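Local atomic coordinates of ATPase associated with various cellular activities, AAA_5 (Staphylothermus marinus, PDB entry 6N0S), a protein that probably hydrolyses ATP as a McrB-type restriction motor, its N-terminal EVE-like domain, the part present here, resembling PUA-like RNA-binding proteins. Residues A[5-10]-A[166-171]; A[28-33]-A[132-137]; A[55-60]-A[75-80]. All coordinates share one frame; numbering follows the deposited sequence.

The three contacts run across one compact domain. Interactions 1 and 3 reach the same mixed sheet, with centres about 13 Å apart, while interaction 2 forms part of the smaller antiparallel sheet, its centre about 11 Å from that of interaction 3. The two sheets meet at Leu137, whose CD1 lies 3.5 Å from Ser77 OG and 3.7 Å from His59 CE1. Leu166 links the more distant pair: its CD2 lies 3.9 Å from Leu31 CD1, although interactions 1 and 2 are centred about 17 Å apart. Ser10 O approaches Leu55 CD2 to 3.5 Å. Leu7 and Trp32 each have a sulfate of their own about 4 Å from the side chain, probably from the crystallisation liquor.

Interaction 1: A[5-10]-A[166-171]; sequences KILGFS and LVPIRP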
# COMPACT_ATOMS: atom_id res chain seq x y z
N LYS A 5 -9.65 -4.63 17.01
CA LYS A 5 -8.63 -5.55 16.59
C LYS A 5 -7.73 -4.87 15.56
O LYS A 5 -8.16 -4.00 14.79
CB LYS A 5 -9.23 -6.85 16.07
CG LYS A 5 -10.45 -6.81 15.18
CD LYS A 5 -11.13 -8.20 15.26
CE LYS A 5 -11.97 -8.57 14.02
NZ LYS A 5 -12.90 -9.75 14.27
N ILE A 6 -6.45 -5.22 15.64
CA ILE A 6 -5.44 -4.81 14.68
C ILE A 6 -4.84 -6.07 14.08
O ILE A 6 -4.65 -7.07 14.79
CB ILE A 6 -4.37 -3.94 15.35
CG1 ILE A 6 -3.76 -4.67 16.56
CG2 ILE A 6 -5.02 -2.62 15.86
CD1 ILE A 6 -2.55 -3.95 17.13
N LEU A 7 -4.56 -6.03 12.79
CA LEU A 7 -3.93 -7.16 12.14
C LEU A 7 -2.54 -7.39 12.71
O LEU A 7 -2.12 -8.53 12.91
CB LEU A 7 -3.86 -6.94 10.63
CG LEU A 7 -3.27 -8.10 9.86
CD1 LEU A 7 -4.08 -9.36 10.16
CD2 LEU A 7 -3.25 -7.82 8.37
N GLY A 8 -1.83 -6.31 13.01
CA GLY A 8 -0.53 -6.44 13.64
C GLY A 8 -0.05 -5.09 14.11
O GLY A 8 -0.76 -4.08 14.01
N PHE A 9 1.17 -5.11 14.61
CA PHE A 9 1.83 -3.96 15.25
C PHE A 9 3.29 -4.04 14.82
O PHE A 9 3.96 -5.02 15.13
CB PHE A 9 1.68 -4.01 16.78
CG PHE A 9 2.35 -2.87 17.48
CD1 PHE A 9 1.84 -1.59 17.36
CD2 PHE A 9 3.50 -3.07 18.22
CE1 PHE A 9 2.45 -0.53 17.97
CE2 PHE A 9 4.14 -1.99 18.85
CZ PHE A 9 3.61 -0.72 18.73
N SER A 10 3.76 -3.08 14.01
CA SER A 10 5.10 -3.25 13.45
C SER A 10 5.57 -1.95 12.83
O SER A 10 4.78 -1.11 12.38
CB SER A 10 5.14 -4.35 12.38
OG SER A 10 6.45 -4.52 11.84
N LEU A 166 -2.76 -4.27 3.35
CA LEU A 166 -1.57 -3.95 4.13
C LEU A 166 -1.34 -5.02 5.17
O LEU A 166 -2.25 -5.34 5.94
CB LEU A 166 -1.72 -2.60 4.81
CG LEU A 166 -1.91 -1.43 3.86
CD1 LEU A 166 -2.44 -0.18 4.60
CD2 LEU A 166 -0.59 -1.16 3.19
N VAL A 167 -0.13 -5.59 5.20
CA VAL A 167 0.18 -6.60 6.20
C VAL A 167 1.47 -6.25 6.94
O VAL A 167 2.41 -5.72 6.33
CB VAL A 167 0.27 -8.00 5.57
CG1 VAL A 167 -1.11 -8.44 5.01
CG2 VAL A 167 1.32 -8.01 4.46
N PRO A 168 1.54 -6.56 8.23
CA PRO A 168 2.75 -6.33 9.01
C PRO A 168 3.76 -7.42 8.75
O PRO A 168 3.40 -8.57 8.53
CB PRO A 168 2.21 -6.41 10.46
CG PRO A 168 1.18 -7.46 10.36
CD PRO A 168 0.53 -7.30 9.01
N ILE A 169 5.05 -7.06 8.79
CA ILE A 169 6.13 -8.04 8.76
C ILE A 169 7.14 -7.76 9.88
O ILE A 169 7.22 -6.67 10.45
CB ILE A 169 6.86 -8.11 7.37
CG1 ILE A 169 7.50 -6.78 7.01
CG2 ILE A 169 5.88 -8.53 6.30
CD1 ILE A 169 8.45 -6.80 5.70
N ARG A 170 7.92 -8.76 10.20
CA ARG A 170 8.86 -8.60 11.31
C ARG A 170 10.08 -7.80 10.86
O ARG A 170 10.35 -7.69 9.66
CB ARG A 170 9.31 -9.96 11.79
CG ARG A 170 8.15 -10.85 12.29
CD ARG A 170 8.66 -12.28 12.55
NE ARG A 170 8.96 -12.91 11.27
CZ ARG A 170 9.69 -14.02 11.10
NH1 ARG A 170 10.20 -14.66 12.16
NH2 ARG A 170 9.89 -14.48 9.86
N PRO A 171 10.85 -7.24 11.81
CA PRO A 171 12.06 -6.49 11.38
C PRO A 171 13.00 -7.34 10.55
O PRO A 171 13.56 -6.85 9.57
CB PRO A 171 12.69 -6.04 12.70
CG PRO A 171 11.50 -5.86 13.64
CD PRO A 171 10.51 -6.97 13.22
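Leu7, Gly8 and Ser10 drape over Pro168 in a loop-on-strand packing contact, where the chain leading into strand 12-17 covers part of the outermost strand 166-169 of the mixed sheet. The proline ring is met at three points. Leu7 crosses it at about a right angle, its CD2 methyl 3.9 Å from Pro168 CD. The leucine's first torsion sets CG opposite the backbone N (chi1 -177°) and carries the branched end down to the strand, where the same CD2 also meets Val167 CG1 at 4.0 Å. Next, Gly8 rests on the ring with its backbone: having no side chain, it brings CA to 3.8 Å from Pro168 CG. Beyond it, Ser10 CB lies 4.1 Å from Pro168 CB.

Serine suits the last position because its hydroxyl can serve backbone atoms in a buried place. Ser10 OG reaches to 2.7 Å from Ile169 O, close enough for a hydrogen bond, and is also hydrogen-bonded to the backbone N of Tyr12. Ser48 and Trp13 bind the backbone N and O of the same residue, so both backbone polar groups of Ser10 have partners.

Proline suits the edge of a sheet. Val167 and Ile169 make the backbone bonds to Val14 and Tyr12, whereas Pro168, between them, has no N-H to offer a further strand. Helix 39-52 adjoins the loop, touching Leu7 and Phe9. The arrangement is that of a sheet border in an EVE-like, PUA-related domain, an edge strand overlaid by the N-terminal segment instead of another strand.

Interaction 2: A[28-33]-A[132-137]; sequences GLTLWG and FFLFRL
Leu29 O is gripped twice. Leu137 N donates to it at 3.2 Å, approaching from above the carbonyl plane, 49° out of it, and a water donates to it at 2.9 Å. The same water gives its other hydrogen to Leu137 O, 3.2 Å away, so it ties the two segments together where the regular pairing ends. Gly28, just before, takes a positive phi that suits glycine, and its carbonyl O faces Leu137 CB.

Farther along, the strands pair regularly. Phe135 N donates to Leu31 O at 2.8 Å, nearly straight at 171° and in the carbonyl plane, and Leu31 N returns the bond to Phe135 O. Gly33 and Phe133 form the next hydrogen-bonded pair, in which the bond from Gly33 N is weak. These are strands 30-34 and 132-136, antiparallel neighbours in a three-stranded sheet completed by strand 89-90. Its Trp32 and Leu134 face packs on helix 92-105, and Trp32 also meets helix 110-124; on the Leu31 and Phe135 side, Leu79 of strand 72-80 lies against both.

Glycine at position 33 allows a close aromatic cover. Phe133 has CG between the backbone N and carbonyl carbon (chi1 66°), which swings its ring back across the partner strand until Gly33 N sits 3.6 Å above the ring plane, over its centre; Gly33 CA adds a CH-pi contact on that ring. On the Trp32 side, Phe132 CD2 meets the indole edge in plane, 3.9 Å from Trp32 CZ3, while Trp32 NE1 is hydrogen-bonded to Tyr116 OH. Leu134 CD1 fits against Thr30 CB at 3.8 Å. Leu137 crosses Leu31 at about a right angle, with Leu137 CD1 3.9 Å from Leu31 CD2.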
# COMPACT_ATOMS: atom_id res chain seq x y z
N GLY A 28 4.19 3.64 -4.42
CA GLY A 28 5.19 4.37 -3.67
C GLY A 28 4.79 5.78 -3.32
O GLY A 28 5.49 6.42 -2.54
N LEU A 29 3.65 6.26 -3.82
CA LEU A 29 3.16 7.60 -3.54
C LEU A 29 2.12 7.66 -2.43
O LEU A 29 2.08 8.65 -1.68
CB LEU A 29 2.57 8.20 -4.81
CG LEU A 29 3.52 8.33 -5.98
CD1 LEU A 29 2.75 8.94 -7.15
CD2 LEU A 29 4.73 9.17 -5.61
N THR A 30 1.23 6.68 -2.35
CA THR A 30 0.20 6.70 -1.32
C THR A 30 -0.16 5.28 -0.95
O THR A 30 0.20 4.32 -1.62
CB THR A 30 -1.09 7.42 -1.74
OG1 THR A 30 -1.76 6.64 -2.74
CG2 THR A 30 -0.81 8.80 -2.28
N LEU A 31 -0.84 5.20 0.20
CA LEU A 31 -1.62 4.05 0.63
C LEU A 31 -3.04 4.54 0.82
O LEU A 31 -3.26 5.55 1.49
CB LEU A 31 -1.13 3.47 1.95
CG LEU A 31 0.36 3.10 2.06
CD1 LEU A 31 0.64 2.55 3.49
CD2 LEU A 31 0.80 2.10 1.02
N TRP A 32 -4.00 3.81 0.27
CA TRP A 32 -5.37 4.25 0.43
C TRP A 32 -6.28 3.06 0.21
O TRP A 32 -5.89 2.08 -0.44
CB TRP A 32 -5.68 5.40 -0.54
CG TRP A 32 -5.78 4.99 -1.96
CD1 TRP A 32 -4.77 4.93 -2.88
CD2 TRP A 32 -6.96 4.59 -2.64
NE1 TRP A 32 -5.25 4.51 -4.09
CE2 TRP A 32 -6.60 4.29 -3.96
CE3 TRP A 32 -8.29 4.45 -2.25
CZ2 TRP A 32 -7.52 3.87 -4.91
CZ3 TRP A 32 -9.21 4.02 -3.17
CH2 TRP A 32 -8.83 3.73 -4.50
N GLY A 33 -7.48 3.15 0.75
CA GLY A 33 -8.41 2.05 0.66
C GLY A 33 -9.69 2.40 1.40
O GLY A 33 -9.78 3.42 2.09
N PHE A 132 -12.93 6.38 3.28
CA PHE A 132 -11.64 6.00 2.72
C PHE A 132 -10.52 6.59 3.57
O PHE A 132 -10.65 7.71 4.07
CB PHE A 132 -11.51 6.49 1.25
CG PHE A 132 -12.36 5.73 0.32
CD1 PHE A 132 -13.69 6.07 0.12
CD2 PHE A 132 -11.85 4.64 -0.34
CE1 PHE A 132 -14.49 5.31 -0.70
CE2 PHE A 132 -12.65 3.89 -1.20
CZ PHE A 132 -13.96 4.22 -1.36
N PHE A 133 -9.44 5.84 3.74
CA PHE A 133 -8.23 6.33 4.37
C PHE A 133 -7.18 6.66 3.31
O PHE A 133 -7.20 6.11 2.20
CB PHE A 133 -7.66 5.32 5.40
CG PHE A 133 -7.15 4.03 4.81
CD1 PHE A 133 -5.86 3.93 4.33
CD2 PHE A 133 -7.95 2.91 4.78
CE1 PHE A 133 -5.38 2.73 3.82
CE2 PHE A 133 -7.48 1.71 4.26
CZ PHE A 133 -6.20 1.63 3.79
N LEU A 134 -6.26 7.56 3.69
CA LEU A 134 -5.17 7.99 2.82
C LEU A 134 -3.94 8.31 3.66
O LEU A 134 -4.01 9.13 4.57
CB LEU A 134 -5.57 9.24 2.04
CG LEU A 134 -4.52 9.89 1.14
CD1 LEU A 134 -4.01 8.93 0.14
CD2 LEU A 134 -5.16 11.06 0.47
N PHE A 135 -2.83 7.69 3.31
CA PHE A 135 -1.53 8.04 3.85
C PHE A 135 -0.65 8.53 2.71
O PHE A 135 -0.56 7.88 1.66
CB PHE A 135 -0.87 6.84 4.53
CG PHE A 135 -1.59 6.36 5.76
CD1 PHE A 135 -1.52 7.08 6.95
CD2 PHE A 135 -2.33 5.20 5.74
CE1 PHE A 135 -2.16 6.65 8.08
CE2 PHE A 135 -2.98 4.78 6.88
CZ PHE A 135 -2.88 5.51 8.06
N ARG A 136 0.03 9.65 2.93
CA ARG A 136 1.02 10.13 1.97
C ARG A 136 2.38 9.52 2.33
O ARG A 136 2.84 9.67 3.47
CB ARG A 136 1.08 11.66 1.99
CG ARG A 136 -0.14 12.30 1.34
CD ARG A 136 -0.20 13.78 1.64
NE ARG A 136 -0.72 14.54 0.51
CZ ARG A 136 -2.00 14.84 0.32
NH1 ARG A 136 -2.92 14.46 1.19
NH2 ARG A 136 -2.35 15.56 -0.74
N LEU A 137 3.00 8.83 1.37
CA LEU A 137 4.33 8.26 1.48
C LEU A 137 5.39 9.23 0.97
O LEU A 137 5.10 10.22 0.29
CB LEU A 137 4.41 6.97 0.65
CG LEU A 137 3.37 5.91 1.03
CD1 LEU A 137 3.42 4.75 0.05
CD2 LEU A 137 3.58 5.44 2.46
O HOH W 1 3.19 11.33 -2.05

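Interaction 3: A[55-60]-A[75-80]; sequences LKIIHY and GESVLS
Leu55 opens the pairing with a close two-way backbone link: its N donates to Leu79 O at 2.8 Å and its O accepts from Leu79 N. The two leucine side chains lie side by side and point the same way, with Leu55 CD1 4.0 Å from Leu79 CD2, as suits the buried, apolar end of this face, where Ile57 adjoins them. Lys56 turns to the other face. Its chain is bent at three successive torsions, which lays the methylene CE alongside Val78 CG2 at 3.9 Å, so that the lysine contributes apolar surface here.

Ile57 forms the next hydrogen-bonded pair. Its N donates to Ser77 O in a straight bond, with the donor 33° out of the carbonyl plane, and Ser77 N donates back to Ile57 O. The branches of this isoleucine divide the work: CG1 packs obliquely on Leu79 CB at 4.1 Å, while CG2 sits over one face of the His59 imidazole, toward its rim, 3.7 Å above the plane. Ile58 CG1 meets Glu76 CB at 4.1 Å; the carboxylate of that glutamate goes instead to Tyr174, His178 and Tyr143. His59 N binds Gly75 O at 2.9 Å. Its ring then reaches Ser77, where NE2 and OG share a hydrogen bond of 2.9 Å, with OG at the ring edge. Glu15 holds ND1, so bonds at both nitrogens fix the rotation of the imidazole.

The two strands, 54-61 and 72-80, make a beta hairpin inside the mixed sheet, between strand 12-17, parallel to 54-61, and strand 138-148, antiparallel to 72-80. Helix 39-52 covers Leu55 and Ile57, and helix 171-178 packs on Lys56 and Ile58.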
# COMPACT_ATOMS: atom_id res chain seq x y z
N LEU A 55 7.24 4.59 9.52
CA LEU A 55 7.18 3.18 9.12
C LEU A 55 7.88 2.99 7.78
O LEU A 55 7.94 3.90 6.95
CB LEU A 55 5.72 2.70 9.01
CG LEU A 55 4.74 2.95 10.14
CD1 LEU A 55 3.37 2.49 9.73
CD2 LEU A 55 5.17 2.22 11.41
N LYS A 56 8.43 1.79 7.59
CA LYS A 56 8.99 1.39 6.30
C LYS A 56 8.00 0.49 5.56
O LYS A 56 7.54 -0.52 6.11
CB LYS A 56 10.32 0.65 6.48
CG LYS A 56 11.33 1.33 7.36
CD LYS A 56 12.09 2.42 6.65
CE LYS A 56 12.11 3.72 7.47
NZ LYS A 56 12.76 3.60 8.80
N ILE A 57 7.69 0.84 4.31
CA ILE A 57 6.70 0.13 3.51
C ILE A 57 7.41 -0.54 2.35
O ILE A 57 8.07 0.13 1.54
CB ILE A 57 5.61 1.08 2.99
CG1 ILE A 57 5.02 1.91 4.13
CG2 ILE A 57 4.52 0.30 2.23
CD1 ILE A 57 4.33 1.16 5.19
N ILE A 58 7.28 -1.84 2.25
CA ILE A 58 7.71 -2.56 1.07
C ILE A 58 6.50 -2.81 0.18
O ILE A 58 5.43 -3.19 0.65
CB ILE A 58 8.40 -3.87 1.45
CG1 ILE A 58 9.69 -3.58 2.22
CG2 ILE A 58 8.68 -4.67 0.22
CD1 ILE A 58 10.40 -4.87 2.65
N HIS A 59 6.68 -2.60 -1.12
CA HIS A 59 5.59 -2.66 -2.10
C HIS A 59 5.67 -3.97 -2.88
O HIS A 59 6.69 -4.28 -3.51
CB HIS A 59 5.65 -1.45 -3.04
CG HIS A 59 5.47 -0.14 -2.32
ND1 HIS A 59 4.23 0.38 -2.02
CD2 HIS A 59 6.38 0.71 -1.78
CE1 HIS A 59 4.38 1.51 -1.35
NE2 HIS A 59 5.68 1.72 -1.18
N TYR A 60 4.59 -4.74 -2.81
CA TYR A 60 4.49 -6.06 -3.43
C TYR A 60 3.45 -6.02 -4.54
O TYR A 60 2.39 -5.39 -4.40
CB TYR A 60 4.10 -7.10 -2.36
CG TYR A 60 3.75 -8.47 -2.91
CD1 TYR A 60 4.74 -9.39 -3.20
CD2 TYR A 60 2.44 -8.84 -3.11
CE1 TYR A 60 4.43 -10.64 -3.67
CE2 TYR A 60 2.12 -10.09 -3.59
CZ TYR A 60 3.12 -10.98 -3.89
OH TYR A 60 2.81 -12.22 -4.38
N GLY A 75 9.98 -2.32 -4.48
CA GLY A 75 10.64 -1.17 -3.89
C GLY A 75 10.10 -0.91 -2.51
O GLY A 75 9.25 -1.66 -2.00
N GLU A 76 10.58 0.18 -1.91
CA GLU A 76 10.11 0.53 -0.58
C GLU A 76 10.05 2.03 -0.41
O GLU A 76 10.64 2.78 -1.19
CB GLU A 76 11.00 -0.11 0.50
CG GLU A 76 12.49 0.16 0.37
CD GLU A 76 13.24 -0.41 1.56
OE1 GLU A 76 13.28 0.29 2.60
OE2 GLU A 76 13.73 -1.56 1.44
N SER A 77 9.30 2.46 0.59
CA SER A 77 9.09 3.87 0.87
C SER A 77 8.93 4.05 2.37
O SER A 77 9.02 3.09 3.15
CB SER A 77 7.87 4.41 0.13
OG SER A 77 6.73 3.73 0.57
N VAL A 78 8.60 5.27 2.77
CA VAL A 78 8.54 5.67 4.17
C VAL A 78 7.20 6.34 4.42
O VAL A 78 6.75 7.17 3.63
CB VAL A 78 9.71 6.62 4.54
CG1 VAL A 78 9.59 7.11 5.95
CG2 VAL A 78 11.04 5.92 4.38
N LEU A 79 6.55 5.95 5.51
CA LEU A 79 5.29 6.54 5.95
C LEU A 79 5.55 7.26 7.27
O LEU A 79 5.72 6.62 8.31
CB LEU A 79 4.23 5.45 6.10
CG LEU A 79 2.95 5.79 6.85
CD1 LEU A 79 2.37 6.98 6.35
CD2 LEU A 79 1.93 4.66 6.74
N SER A 80 5.57 8.59 7.23
CA SER A 80 6.04 9.41 8.35
C SER A 80 4.91 10.27 8.89
O SER A 80 4.03 10.71 8.15
CB SER A 80 7.19 10.33 7.94
OG SER A 80 6.68 11.48 7.27